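Local coordinates for O-ureido-L-serine synthase (Streptomyces lavendulae, PDB 3X43), which uses pyridoxal 5'-phosphate to join hydroxyurea to O-acetyl-L-serine, giving O-ureido-L-serine for D-cycloserine biosynthesis, and also makes L-cysteine from sulfide, at residues V29-E34 and A288-T293; H171-F176 and R197-E202; V245-T250 and A262-G267. All blocks are in the same frame, centred on the assembly; numbering follows the deposited sequence.

Contact 1. Residues V29-E34 and A288-T293; sequences VYVKVE and AMLPDT. With PLP (pyridoxal-5'-phosphate), chain J.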
loop_
_atom_site.group_PDB
_atom_site.type_symbol
_atom_site.label_atom_id
_atom_site.label_comp_id
_atom_site.label_asym_id
_atom_site.label_seq_id
_atom_site.Cartn_x
_atom_site.Cartn_y
_atom_site.Cartn_z
ATOM N N VAL B 29 3.674 22.218 -6.453
ATOM C CA VAL B 29 3.859 22.217 -5.014
ATOM C C VAL B 29 3.127 21.033 -4.390
ATOM O O VAL B 29 1.893 20.966 -4.417
ATOM C CB VAL B 29 3.329 23.517 -4.389
ATOM C CG1 VAL B 29 3.349 23.419 -2.863
ATOM C CG2 VAL B 29 4.171 24.691 -4.865
ATOM N N TYR B 30 3.894 20.099 -3.833
ATOM C CA TYR B 30 3.318 18.925 -3.194
ATOM C C TYR B 30 3.301 19.127 -1.695
ATOM O O TYR B 30 4.085 19.905 -1.141
ATOM C CB TYR B 30 4.120 17.672 -3.530
ATOM C CG TYR B 30 3.920 17.192 -4.941
ATOM C CD1 TYR B 30 4.723 17.673 -5.977
ATOM C CD2 TYR B 30 2.963 16.234 -5.237
ATOM C CE1 TYR B 30 4.571 17.193 -7.279
ATOM C CE2 TYR B 30 2.804 15.751 -6.526
ATOM C CZ TYR B 30 3.615 16.231 -7.543
ATOM O OH TYR B 30 3.498 15.722 -8.812
ATOM N N VAL B 31 2.422 18.398 -1.027
ATOM C CA VAL B 31 2.293 18.566 0.397
ATOM C C VAL B 31 2.165 17.230 1.146
ATOM O O VAL B 31 1.487 16.318 0.677
ATOM C CB VAL B 31 1.088 19.505 0.609
ATOM C CG1 VAL B 31 -0.131 18.742 1.099
ATOM C CG2 VAL B 31 1.490 20.653 1.486
ATOM N N LYS B 32 2.842 17.115 2.295
ATOM C CA LYS B 32 2.803 15.894 3.120
ATOM C C LYS B 32 1.844 16.063 4.300
ATOM O O LYS B 32 2.108 16.839 5.209
ATOM C CB LYS B 32 4.204 15.557 3.642
ATOM C CG LYS B 32 4.375 14.086 4.045
ATOM C CD LYS B 32 5.792 13.615 3.786
ATOM C CE LYS B 32 6.103 12.315 4.498
ATOM N NZ LYS B 32 5.193 11.204 4.101
ATOM N N VAL B 33 0.739 15.324 4.290
ATOM C CA VAL B 33 -0.280 15.431 5.338
ATOM C C VAL B 33 -0.053 14.509 6.541
ATOM O O VAL B 33 -0.422 13.342 6.515
ATOM C CB VAL B 33 -1.688 15.151 4.743
ATOM C CG1 VAL B 33 -2.766 15.743 5.617
ATOM C CG2 VAL B 33 -1.768 15.718 3.346
ATOM N N GLU B 34 0.533 15.047 7.605
ATOM C CA GLU B 34 0.800 14.255 8.799
ATOM C C GLU B 34 -0.417 14.064 9.692
ATOM O O GLU B 34 -0.331 13.419 10.737
ATOM C CB GLU B 34 1.939 14.876 9.600
ATOM C CG GLU B 34 3.305 14.721 8.920
ATOM C CD GLU B 34 3.811 13.278 8.925
ATOM O OE1 GLU B 34 4.278 12.803 7.871
ATOM O OE2 GLU B 34 3.742 12.619 9.982
ATOM N N ALA B 288 6.153 20.642 0.912
ATOM C CA ALA B 288 5.942 21.293 2.191
ATOM C C ALA B 288 5.335 20.300 3.183
ATOM O O ALA B 288 4.523 19.457 2.798
ATOM C CB ALA B 288 5.015 22.487 2.007
ATOM N N MET B 289 5.737 20.403 4.450
ATOM C CA MET B 289 5.232 19.524 5.513
ATOM C C MET B 289 3.997 20.113 6.186
ATOM O O MET B 289 4.004 21.267 6.594
ATOM C CB MET B 289 6.298 19.303 6.597
ATOM C CG MET B 289 7.525 18.499 6.170
ATOM S SD MET B 289 7.195 16.756 5.814
ATOM C CE MET B 289 6.391 16.191 7.315
ATOM N N LEU B 290 2.950 19.302 6.316
ATOM C CA LEU B 290 1.692 19.692 6.958
ATOM C C LEU B 290 1.678 18.869 8.261
ATOM O O LEU B 290 1.158 17.758 8.302
ATOM C CB LEU B 290 0.517 19.287 6.068
ATOM C CG LEU B 290 -0.049 20.310 5.084
ATOM C CD1 LEU B 290 1.069 21.020 4.350
ATOM C CD2 LEU B 290 -0.970 19.600 4.115
ATOM N N PRO B 291 2.209 19.434 9.347
ATOM C CA PRO B 291 2.272 18.724 10.630
ATOM C C PRO B 291 1.033 18.194 11.341
ATOM O O PRO B 291 1.121 17.185 12.037
ATOM C CB PRO B 291 3.088 19.673 11.523
ATOM C CG PRO B 291 3.768 20.632 10.549
ATOM C CD PRO B 291 2.768 20.793 9.452
ATOM N N ASP B 292 -0.116 18.837 11.197
ATOM C CA ASP B 292 -1.278 18.334 11.912
ATOM C C ASP B 292 -2.618 18.783 11.368
ATOM O O ASP B 292 -2.680 19.591 10.435
ATOM C CB ASP B 292 -1.171 18.691 13.405
ATOM C CG ASP B 292 -1.314 20.199 13.687
ATOM O OD1 ASP B 292 -1.425 21.011 12.742
ATOM O OD2 ASP B 292 -1.316 20.569 14.883
ATOM N N THR B 293 -3.686 18.239 11.949
ATOM C CA THR B 293 -5.044 18.572 11.532
ATOM C C THR B 293 -5.495 19.907 12.111
ATOM O O THR B 293 -5.217 20.219 13.272
ATOM C CB THR B 293 -6.063 17.504 11.972
ATOM O OG1 THR B 293 -7.387 17.990 11.733
ATOM C CG2 THR B 293 -5.917 17.188 13.452
HETATM N N1 PLP J . 4.023 21.922 13.889
HETATM C C2 PLP J . 3.238 21.314 14.875
HETATM C C2A PLP J . 1.773 21.653 15.040
HETATM C C3 PLP J . 3.853 20.401 15.686
HETATM O O3 PLP J . 3.150 19.730 16.618
HETATM C C4 PLP J . 5.234 20.132 15.495
HETATM C C4A PLP J . 5.929 19.025 16.389
HETATM C C5 PLP J . 5.957 20.809 14.473
HETATM C C6 PLP J . 5.327 21.671 13.699
HETATM C C5A PLP J . 7.473 20.735 14.309
HETATM O O4P PLP J . 7.965 19.416 14.041
HETATM P P PLP J . 9.328 18.856 14.650
HETATM O O1P PLP J . 9.159 18.848 16.100
HETATM O O2P PLP J . 9.521 17.511 14.118
HETATM O O3P PLP J . 10.391 19.760 14.219
#
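Tyr30 to Glu34 and Ala288 to Pro291 pair as neighbouring parallel strands in the six-stranded mixed sheet of this fold-type II enzyme, and the second strand ends at the pyridine ring of the cofactor. Four backbone hydrogen bonds alternate along the pair. Ala288 N gives to Tyr30 O, Lys32 N to Ala288 O at 2.9 Å, Leu290 N to Lys32 O at 2.8 Å, and Glu34 N to Leu290 O, so the pairing carries on one residue past strand 27-33. Val31, Val33, Ala288 and Leu290 share one face of the sheet. There the Leu290 branch CD2 reaches Val33 CG2 at 4.0 Å; the placement of the Val31 methyls against Leu290 is doubtful. On the other face Lys32 and Met289 lie side by side, with Met289 SD 3.9 Å from Lys32 CB. Bends at chi2 (-68°) and chi3 (-54°) fold the Met289 chain back, bringing its methyl CE against Glu34 CG at 3.8 Å. Lys32 NZ forms a salt bridge with Glu159, while Glu34 is bound by Arg45, Thr14 and Asn37. Past the strand, Pro291 CB lies over one face of the pyridine ring, 3.4 Å from PLP N1. Asp292 follows with OD2 3.3 Å from PLP C2A, the methyl carbon, and this oxygen accepts hydrogen bonds from Tyr297 and Asn73. One face of the pair is thus purely aliphatic; on the other, a thioether and methylenes lead out to the charged ends of Lys32 and Glu34. At the cofactor, Pro291 packs over N1 while Ser265 donates to it, consistent with an unprotonated pyridine nitrogen, as in other fold-type II enzymes.

Contact 2. Residues H171-F176 and R197-E202; sequences HFVTGF and RVVALE. With PLP (pyridoxal-5'-phosphate), chain J.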
loop_
_atom_site.group_PDB
_atom_site.type_symbol
_atom_site.label_atom_id
_atom_site.label_comp_id
_atom_site.label_asym_id
_atom_site.label_seq_id
_atom_site.Cartn_x
_atom_site.Cartn_y
_atom_site.Cartn_z
ATOM N N HIS B 171 12.748 21.737 -3.733
ATOM C CA HIS B 171 12.700 22.344 -2.397
ATOM C C HIS B 171 11.904 21.539 -1.379
ATOM O O HIS B 171 10.818 21.036 -1.677
ATOM C CB HIS B 171 12.066 23.737 -2.452
ATOM C CG HIS B 171 12.744 24.682 -3.390
ATOM N ND1 HIS B 171 13.521 25.731 -2.950
ATOM C CD2 HIS B 171 12.746 24.748 -4.742
ATOM C CE1 HIS B 171 13.975 26.403 -3.992
ATOM N NE2 HIS B 171 13.519 25.828 -5.091
ATOM N N PHE B 172 12.443 21.441 -0.169
ATOM C CA PHE B 172 11.763 20.737 0.912
ATOM C C PHE B 172 11.624 21.762 2.028
ATOM O O PHE B 172 12.623 22.178 2.604
ATOM C CB PHE B 172 12.580 19.540 1.400
ATOM C CG PHE B 172 12.064 18.950 2.685
ATOM C CD1 PHE B 172 10.891 18.213 2.701
ATOM C CD2 PHE B 172 12.725 19.181 3.884
ATOM C CE1 PHE B 172 10.378 17.719 3.902
ATOM C CE2 PHE B 172 12.225 18.696 5.079
ATOM C CZ PHE B 172 11.049 17.964 5.087
ATOM N N VAL B 173 10.390 22.166 2.322
ATOM C CA VAL B 173 10.128 23.181 3.338
ATOM C C VAL B 173 9.543 22.685 4.651
ATOM O O VAL B 173 8.551 21.951 4.682
ATOM C CB VAL B 173 9.175 24.261 2.796
ATOM C CG1 VAL B 173 9.133 25.445 3.760
ATOM C CG2 VAL B 173 9.627 24.706 1.415
ATOM N N THR B 174 10.146 23.111 5.750
ATOM C CA THR B 174 9.645 22.705 7.052
ATOM C C THR B 174 9.993 23.700 8.139
ATOM O O THR B 174 10.954 24.465 8.025
ATOM C CB THR B 174 10.203 21.326 7.470
ATOM O OG1 THR B 174 9.652 20.955 8.737
ATOM C CG2 THR B 174 11.706 21.373 7.592
ATOM N N GLY B 175 9.182 23.701 9.183
ATOM C CA GLY B 175 9.454 24.557 10.316
ATOM C C GLY B 175 10.019 23.589 11.341
ATOM O O GLY B 175 10.167 22.398 11.048
ATOM N N PHE B 176 10.355 24.064 12.531
ATOM C CA PHE B 176 10.870 23.153 13.534
ATOM C C PHE B 176 10.388 23.497 14.929
ATOM O O PHE B 176 10.183 24.667 15.269
ATOM C CB PHE B 176 12.400 23.113 13.494
ATOM C CG PHE B 176 13.050 24.445 13.689
ATOM C CD1 PHE B 176 13.402 24.881 14.965
ATOM C CD2 PHE B 176 13.330 25.260 12.599
ATOM C CE1 PHE B 176 14.030 26.114 15.153
ATOM C CE2 PHE B 176 13.955 26.490 12.776
ATOM C CZ PHE B 176 14.307 26.919 14.057
ATOM N N ARG B 197 17.037 21.645 -1.989
ATOM C CA ARG B 197 17.335 22.661 -0.987
ATOM C C ARG B 197 16.449 22.444 0.239
ATOM O O ARG B 197 15.223 22.408 0.126
ATOM C CB ARG B 197 17.087 24.076 -1.539
ATOM C CG ARG B 197 17.526 24.295 -2.988
ATOM C CD ARG B 197 18.934 24.884 -3.088
ATOM N NE ARG B 197 19.170 25.966 -2.130
ATOM C CZ ARG B 197 20.378 26.387 -1.749
ATOM N NH1 ARG B 197 21.474 25.822 -2.243
ATOM N NH2 ARG B 197 20.489 27.368 -0.858
ATOM N N VAL B 198 17.079 22.285 1.402
ATOM C CA VAL B 198 16.365 22.091 2.656
ATOM C C VAL B 198 16.051 23.487 3.195
ATOM O O VAL B 198 16.950 24.239 3.576
ATOM C CB VAL B 198 17.239 21.301 3.670
ATOM C CG1 VAL B 198 16.525 21.174 5.011
ATOM C CG2 VAL B 198 17.551 19.930 3.114
ATOM N N VAL B 199 14.772 23.833 3.212
ATOM C CA VAL B 199 14.340 25.145 3.659
ATOM C C VAL B 199 13.707 25.102 5.041
ATOM O O VAL B 199 12.649 24.503 5.230
ATOM C CB VAL B 199 13.320 25.737 2.667
ATOM C CG1 VAL B 199 12.974 27.158 3.057
ATOM C CG2 VAL B 199 13.885 25.685 1.245
ATOM N N ALA B 200 14.354 25.746 6.007
ATOM C CA ALA B 200 13.839 25.778 7.367
ATOM C C ALA B 200 13.313 27.168 7.690
ATOM O O ALA B 200 14.024 28.164 7.551
ATOM C CB ALA B 200 14.933 25.383 8.354
ATOM N N LEU B 201 12.062 27.232 8.127
ATOM C CA LEU B 201 11.451 28.502 8.451
ATOM C C LEU B 201 11.288 28.697 9.944
ATOM O O LEU B 201 11.231 27.736 10.706
ATOM C CB LEU B 201 10.090 28.618 7.757
ATOM C CG LEU B 201 8.934 27.759 8.270
ATOM C CD1 LEU B 201 8.241 28.446 9.434
ATOM C CD2 LEU B 201 7.953 27.531 7.144
ATOM N N GLU B 202 11.210 29.962 10.340
ATOM C CA GLU B 202 11.043 30.351 11.733
ATOM C C GLU B 202 10.018 31.477 11.804
ATOM O O GLU B 202 9.903 32.282 10.879
ATOM C CB GLU B 202 12.362 30.875 12.291
ATOM C CG GLU B 202 13.350 29.817 12.725
ATOM C CD GLU B 202 14.444 30.401 13.595
ATOM O OE1 GLU B 202 14.490 30.075 14.808
ATOM O OE2 GLU B 202 15.247 31.197 13.056
HETATM N N1 PLP J . 4.023 21.922 13.889
HETATM C C2 PLP J . 3.238 21.314 14.875
HETATM C C2A PLP J . 1.773 21.653 15.040
HETATM C C3 PLP J . 3.853 20.401 15.686
HETATM O O3 PLP J . 3.150 19.730 16.618
HETATM C C4 PLP J . 5.234 20.132 15.495
HETATM C C4A PLP J . 5.929 19.025 16.389
HETATM C C5 PLP J . 5.957 20.809 14.473
HETATM C C6 PLP J . 5.327 21.671 13.699
HETATM C C5A PLP J . 7.473 20.735 14.309
HETATM O O4P PLP J . 7.965 19.416 14.041
HETATM P P PLP J . 9.328 18.856 14.650
HETATM O O1P PLP J . 9.159 18.848 16.100
HETATM O O2P PLP J . 9.521 17.511 14.118
HETATM O O3P PLP J . 10.391 19.760 14.219
#
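Phe172 and Val199 are joined by backbone hydrogen bonding within a parallel strand pair, the two strands of a right-handed beta-alpha-beta unit whose helix is 180-192. Four bonds cross: Phe172 N to Arg197 O, Val199 N to Phe172 O at 2.8 Å, Thr174 N to Val199 O, and Leu201 N to Thr174 O at 3.0 Å. CA-H...O contacts supplement them, among them Ala200 CA to Thr174 O at 3.2 Å.

Apolar contacts follow the two faces. On one, Val173 and Val199 run alongside each other, CG2 to CB at 4.0 Å, and Leu201 CD2 crosses to Val173 CG1. On the other, Val198 CG1 sits at the edge of the Phe172 ring.

Among aromatic and polar groups, Arg197 CG covers one face of the His171 ring, while its guanidinium turns away to Asp238. With chi1 57°, Phe176 CG stands between backbone N and carbonyl carbon, which swings the ring across to Glu202. Its edge meets the carboxylate, CZ 3.2 Å from OE1, the planes 27° apart; OE1 also accepts from Leu209 N. Thr174 OG1 donates to Gly175 O at 2.8 Å, coming in at a lone pair of that carbonyl.

Strand 171-175 leads through Phe176 into the PLP-binding run Gly177 to Thr181. Helix 180-192 packs against Phe172, Thr174 and Val198, helix 264-279 covers His171, Val173, Val199 and Leu201, and strand 284-290 bonds along the other edge of strand 171-175.

Contact 3. Residues V245-T250 and A262-G267; sequences VTARDT and AGISAG. With PLP (pyridoxal-5'-phosphate), chain J.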
loop_
_atom_site.group_PDB
_atom_site.type_symbol
_atom_site.label_atom_id
_atom_site.label_comp_id
_atom_site.label_asym_id
_atom_site.label_seq_id
_atom_site.Cartn_x
_atom_site.Cartn_y
_atom_site.Cartn_z
ATOM N N VAL B 245 0.606 35.746 10.697
ATOM C CA VAL B 245 -0.657 36.066 10.051
ATOM C C VAL B 245 -0.685 35.479 8.647
ATOM O O VAL B 245 -1.679 34.871 8.242
ATOM C CB VAL B 245 -0.903 37.589 9.996
ATOM C CG1 VAL B 245 -2.127 37.884 9.148
ATOM C CG2 VAL B 245 -1.109 38.128 11.412
ATOM N N THR B 246 0.404 35.640 7.905
ATOM C CA THR B 246 0.455 35.085 6.558
ATOM C C THR B 246 0.294 33.564 6.637
ATOM O O THR B 246 -0.343 32.957 5.782
ATOM C CB THR B 246 1.787 35.405 5.854
ATOM O OG1 THR B 246 1.927 36.820 5.701
ATOM C CG2 THR B 246 1.821 34.761 4.474
ATOM N N ALA B 247 0.861 32.956 7.674
ATOM C CA ALA B 247 0.770 31.509 7.858
ATOM C C ALA B 247 -0.657 31.078 8.203
ATOM O O ALA B 247 -1.143 30.065 7.700
ATOM C CB ALA B 247 1.732 31.056 8.950
ATOM N N ARG B 248 -1.323 31.846 9.062
ATOM C CA ARG B 248 -2.693 31.542 9.465
ATOM C C ARG B 248 -3.600 31.653 8.248
ATOM O O ARG B 248 -4.458 30.795 8.015
ATOM C CB ARG B 248 -3.156 32.534 10.531
ATOM C CG ARG B 248 -4.448 32.153 11.238
ATOM C CD ARG B 248 -5.671 32.664 10.490
ATOM N NE ARG B 248 -5.448 33.990 9.916
ATOM C CZ ARG B 248 -5.731 35.133 10.535
ATOM N NH1 ARG B 248 -6.253 35.123 11.758
ATOM N NH2 ARG B 248 -5.484 36.292 9.933
ATOM N N ASP B 249 -3.398 32.717 7.474
ATOM C CA ASP B 249 -4.191 32.962 6.276
ATOM C C ASP B 249 -3.978 31.858 5.244
ATOM O O ASP B 249 -4.931 31.388 4.620
ATOM C CB ASP B 249 -3.825 34.319 5.662
ATOM C CG ASP B 249 -4.466 35.496 6.404
ATOM O OD1 ASP B 249 -5.414 35.269 7.195
ATOM O OD2 ASP B 249 -4.017 36.651 6.189
ATOM N N THR B 250 -2.734 31.437 5.059
ATOM C CA THR B 250 -2.471 30.391 4.087
ATOM C C THR B 250 -3.087 29.053 4.508
ATOM O O THR B 250 -3.482 28.245 3.663
ATOM C CB THR B 250 -0.979 30.216 3.862
ATOM O OG1 THR B 250 -0.395 31.493 3.591
ATOM C CG2 THR B 250 -0.730 29.305 2.679
ATOM N N ALA B 262 -5.507 21.736 7.653
ATOM C CA ALA B 262 -4.360 21.585 8.530
ATOM C C ALA B 262 -4.256 22.776 9.471
ATOM O O ALA B 262 -5.082 23.683 9.410
ATOM C CB ALA B 262 -3.102 21.456 7.708
ATOM N N GLY B 263 -3.236 22.764 10.329
ATOM C CA GLY B 263 -3.038 23.831 11.300
ATOM C C GLY B 263 -2.187 25.007 10.854
ATOM O O GLY B 263 -1.920 25.160 9.664
ATOM N N ILE B 264 -1.749 25.827 11.812
ATOM C CA ILE B 264 -0.945 27.021 11.513
ATOM C C ILE B 264 0.441 26.759 10.935
ATOM O O ILE B 264 0.831 27.390 9.943
ATOM C CB ILE B 264 -0.747 27.933 12.767
ATOM C CG1 ILE B 264 -1.964 27.865 13.696
ATOM C CG2 ILE B 264 -0.470 29.359 12.331
ATOM C CD1 ILE B 264 -3.274 28.144 13.032
ATOM N N SER B 265 1.201 25.853 11.547
ATOM C CA SER B 265 2.553 25.571 11.049
ATOM C C SER B 265 2.510 24.998 9.637
ATOM O O SER B 265 3.471 25.102 8.887
ATOM C CB SER B 265 3.294 24.596 11.980
ATOM O OG SER B 265 2.660 23.327 12.022
ATOM N N ALA B 266 1.389 24.378 9.296
ATOM C CA ALA B 266 1.205 23.798 7.982
ATOM C C ALA B 266 0.962 24.957 7.014
ATOM O O ALA B 266 1.372 24.908 5.848
ATOM C CB ALA B 266 0.007 22.850 8.003
ATOM N N GLY B 267 0.299 26.001 7.512
ATOM C CA GLY B 267 0.033 27.169 6.694
ATOM C C GLY B 267 1.323 27.924 6.456
ATOM O O GLY B 267 1.554 28.499 5.376
HETATM N N1 PLP J . 4.023 21.922 13.889
HETATM C C2 PLP J . 3.238 21.314 14.875
HETATM C C2A PLP J . 1.773 21.653 15.040
HETATM C C3 PLP J . 3.853 20.401 15.686
HETATM O O3 PLP J . 3.150 19.730 16.618
HETATM C C4 PLP J . 5.234 20.132 15.495
HETATM C C4A PLP J . 5.929 19.025 16.389
HETATM C C5 PLP J . 5.957 20.809 14.473
HETATM C C6 PLP J . 5.327 21.671 13.699
HETATM C C5A PLP J . 7.473 20.735 14.309
HETATM O O4P PLP J . 7.965 19.416 14.041
HETATM P P PLP J . 9.328 18.856 14.650
HETATM O O1P PLP J . 9.159 18.848 16.100
HETATM O O2P PLP J . 9.521 17.511 14.118
HETATM O O3P PLP J . 10.391 19.760 14.219
#
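Ala247 and Gly267 bring two helices almost backbone to backbone, their CA atoms 4.6 Å apart. Segment 245-250 lies within helix 244-258, and 262-267 enters helix 264-279, with Gly263 at its N-cap position. Gly267 CA lies 3.3 Å from Ala247 O in a CA-H...O contact, and the missing side chain of Gly267 lets the two backbones come this close. Around it, Ala247 CB rests 3.9 Å from Ile264 O, and Ile264 CG2 reaches over to the Arg248 backbone. Thr250 CB lies 3.4 Å from Gly267 O; its hydroxyl turns back instead, OG1 donating to Thr246 O at 2.6 Å, with chi1 -51° setting it beside the backbone N. Thr246 O thus takes Thr250 N and OG1 from opposite faces of its plane. On the outer side, Arg248 NE and NH2 both reach the single oxygen Asp249 OD1 from the same face, above the carboxylate plane, in a salt bridge with bent N-H...O angles of about 135°. Ser265 takes no part in the helix contact; its OG donates to PLP N1 at 2.7 Å. The first turn of helix 264-279 is thus wedged between helix 244-258 and Pro291, just beyond strand 284-290.

Contacts 1 and 2 belong to one sheet, where strands 284-290 and 171-175 are neighbours: Met289 N lies 3.2 Å from Val173 O, a probable hydrogen bond, and Met289 CG packs 3.7 Å from Phe172 CZ. Contact 3 meets contact 1 at the strand's exit, where Pro291 CG is 3.3 Å from Ser265 OG and Asp292 O is 3.2 Å from Gly263 N. Contacts 2 and 3 do not touch, their nearest atoms about 5 Å apart, yet all three converge on PLP: contacts 1 and 3 border the pyridine ring, and contact 2 approaches the phosphate, Phe176 CA lying 3.5 Å from O3P, next to Gly177 to Thr181.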